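Local coordinates for fiber protein 2 (Human adenovirus type 41, PDB 2BZV) that probably forms spikes at the capsid vertices, its trimeric receptor-binding knob domain probably attaching the virion to the host receptor CXCAR, at residues A[30-33]-A[34-37]. Residues are numbered along the deposited sequence; the frame is centred on the assembly and turned at random. Where two conformers were deposited one is given.
Sequences IYET and QDAN
D35 turns its carboxylate back into the loop that precedes strand 36-45 of the fiber knob, an antiparallel β-sandwich domain, and gathers three successive backbone N-H groups, those of I30, Y31 and E32. The two oxygens share the work unequally. OD1 takes the N-H of I30 (N to OD1 2.8 Å) in a nearly straight bond, 173° at the hydrogen, from the syn side and slightly out of the carboxylate plane. OD2 accepts twice: Y31 N meets it at 2.8 Å, also syn, whereas E32 N lies 3.0 Å from OD2 and comes from well above the plane, 62° out of it. D35 CG sits between its own backbone N and carbonyl carbon (chi1 60°), which directs the group into the curve of the loop. Three bonds thus fix the rotation of this buried carboxylate and probably offset much of the cost of burying its charge. The side chain of I30 crosses that of D35 at about a right angle and touches A36, I30 CG1 lying 4.3 Å from A36 CB; I30 CG2 stands over the centre of the Y31 ring, 4.0 Å above the plane. I30 and Y31 both pack on L70 of strand 69-76, and within the loop S29 OG accepts the N-H of Q34. E32 crosses D35 at a slant, and its aliphatic part touches: E32 CG lies 3.7 Å from D35 CB.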
ATOM      1  N   ILE A  30      16.220 -20.021  11.442  1.00 12.01           N
ATOM      2  CA  ILE A  30      16.648 -20.140  10.040  1.00 12.26           C
ATOM      3  C   ILE A  30      17.741 -21.196   9.902  1.00 12.51           C
ATOM      4  O   ILE A  30      17.575 -22.142   9.135  1.00 12.87           O
ATOM      5  CB  ILE A  30      17.141 -18.785   9.497  1.00 12.65           C
ATOM      6  CG1 ILE A  30      16.045 -17.715   9.594  1.00 13.61           C
ATOM      7  CG2 ILE A  30      17.645 -18.958   8.066  1.00 12.94           C
ATOM      8  CD1 ILE A  30      14.815 -18.010   8.740  1.00 16.04           C
ATOM      9  N   TYR A  31      18.835 -21.037  10.643  1.00 13.34           N
ATOM     10  CA  TYR A  31      19.952 -22.003  10.603  1.00 14.28           C
ATOM     11  C   TYR A  31      20.068 -22.767  11.906  1.00 15.07           C
ATOM     12  O   TYR A  31      20.531 -23.902  11.914  1.00 17.30           O
ATOM     13  CB  TYR A  31      21.275 -21.291  10.377  1.00 14.72           C
ATOM     14  CG  TYR A  31      21.402 -20.499   9.107  1.00 14.65           C
ATOM     15  CD1 TYR A  31      21.108 -21.058   7.864  1.00 14.87           C
ATOM     16  CD2 TYR A  31      21.877 -19.199   9.148  1.00 16.20           C
ATOM     17  CE1 TYR A  31      21.256 -20.319   6.700  1.00 15.09           C
ATOM     18  CE2 TYR A  31      22.026 -18.452   7.996  1.00 17.44           C
ATOM     19  CZ  TYR A  31      21.714 -19.009   6.771  1.00 16.29           C
ATOM     20  OH  TYR A  31      21.870 -18.259   5.626  1.00 18.70           O
ATOM     21  N   GLU A  32      19.702 -22.128  13.009  1.00 15.88           N
ATOM     22  CA  GLU A  32      19.689 -22.775  14.320  1.00 17.59           C
ATOM     23  C   GLU A  32      18.500 -22.249  15.092  1.00 17.03           C
ATOM     24  O   GLU A  32      17.847 -21.286  14.675  1.00 16.33           O
ATOM     25  CB  GLU A  32      20.982 -22.543  15.096  1.00 18.91           C
ATOM     26  CG  GLU A  32      21.275 -21.096  15.428  1.00 22.38           C
ATOM     27  CD  GLU A  32      22.585 -20.934  16.188  1.00 26.59           C
ATOM     28  OE1 GLU A  32      23.662 -20.895  15.557  1.00 28.91           O
ATOM     29  OE2 GLU A  32      22.548 -20.833  17.437  1.00 29.69           O
ATOM     30  N   THR A  33      18.191 -22.883  16.210  1.00 17.80           N
ATOM     31  CA  THR A  33      17.009 -22.542  16.984  0.50 17.22           C
ATOM     32  C   THR A  33      17.017 -21.088  17.439  1.00 17.05           C
ATOM     33  O   THR A  33      17.982 -20.643  18.060  1.00 17.51           O
ATOM     34  CB  THR A  33      16.925 -23.433  18.237  0.50 17.22           C
ATOM     35  OG1 THR A  33      17.008 -24.810  17.848  0.50 18.92           O
ATOM     36  CG2 THR A  33      15.615 -23.182  18.973  0.50 17.14           C
ATOM     37  N   GLN A  34      15.943 -20.361  17.140  1.00 15.96           N
ATOM     38  CA  GLN A  34      15.736 -19.006  17.647  1.00 16.93           C
ATOM     39  C   GLN A  34      16.914 -18.086  17.354  1.00 14.94           C
ATOM     40  O   GLN A  34      17.409 -17.377  18.220  1.00 15.74           O
ATOM     41  CB  GLN A  34      15.394 -19.063  19.141  1.00 18.75           C
ATOM     42  CG  GLN A  34      14.011 -19.685  19.344  1.00 25.36           C
ATOM     43  CD  GLN A  34      13.546 -19.613  20.778  1.00 33.26           C
ATOM     44  OE1 GLN A  34      14.359 -19.540  21.697  1.00 36.53           O
ATOM     45  NE2 GLN A  34      12.236 -19.631  20.987  1.00 38.24           N
ATOM     46  N   ASP A  35      17.329 -18.074  16.089  1.00 13.78           N
ATOM     47  CA  ASP A  35      18.440 -17.248  15.658  1.00 13.34           C
ATOM     48  C   ASP A  35      17.990 -15.950  15.007  1.00 12.45           C
ATOM     49  O   ASP A  35      18.842 -15.149  14.614  1.00 13.08           O
ATOM     50  CB  ASP A  35      19.387 -18.025  14.726  1.00 13.72           C
ATOM     51  CG  ASP A  35      18.718 -18.546  13.461  1.00 13.41           C
ATOM     52  OD1 ASP A  35      17.499 -18.335  13.264  1.00 13.23           O
ATOM     53  OD2 ASP A  35      19.439 -19.178  12.636  1.00 13.84           O
ATOM     54  N   ALA A  36      16.674 -15.728  14.912  1.00 11.74           N
ATOM     55  CA  ALA A  36      16.164 -14.547  14.236  1.00 11.76           C
ATOM     56  C   ALA A  36      14.882 -14.046  14.876  1.00 10.98           C
ATOM     57  O   ALA A  36      14.187 -14.776  15.596  1.00 11.77           O
ATOM     58  CB  ALA A  36      15.907 -14.862  12.758  1.00 12.51           C
ATOM     59  N   ASN A  37      14.569 -12.784  14.584  1.00 11.05           N
ATOM     60  CA  ASN A  37      13.286 -12.201  14.937  1.00 10.96           C
ATOM     61  C   ASN A  37      12.519 -11.903  13.663  1.00 10.13           C
ATOM     62  O   ASN A  37      13.035 -11.192  12.794  1.00 11.24           O
ATOM     63  CB  ASN A  37      13.470 -10.919  15.753  1.00 11.60           C
ATOM     64  CG  ASN A  37      12.147 -10.410  16.284  1.00 11.92           C
ATOM     65  OD1 ASN A  37      11.348  -9.861  15.516  1.00 12.40           O
ATOM     66  ND2 ASN A  37      11.898 -10.602  17.578  1.00 14.91           N
TER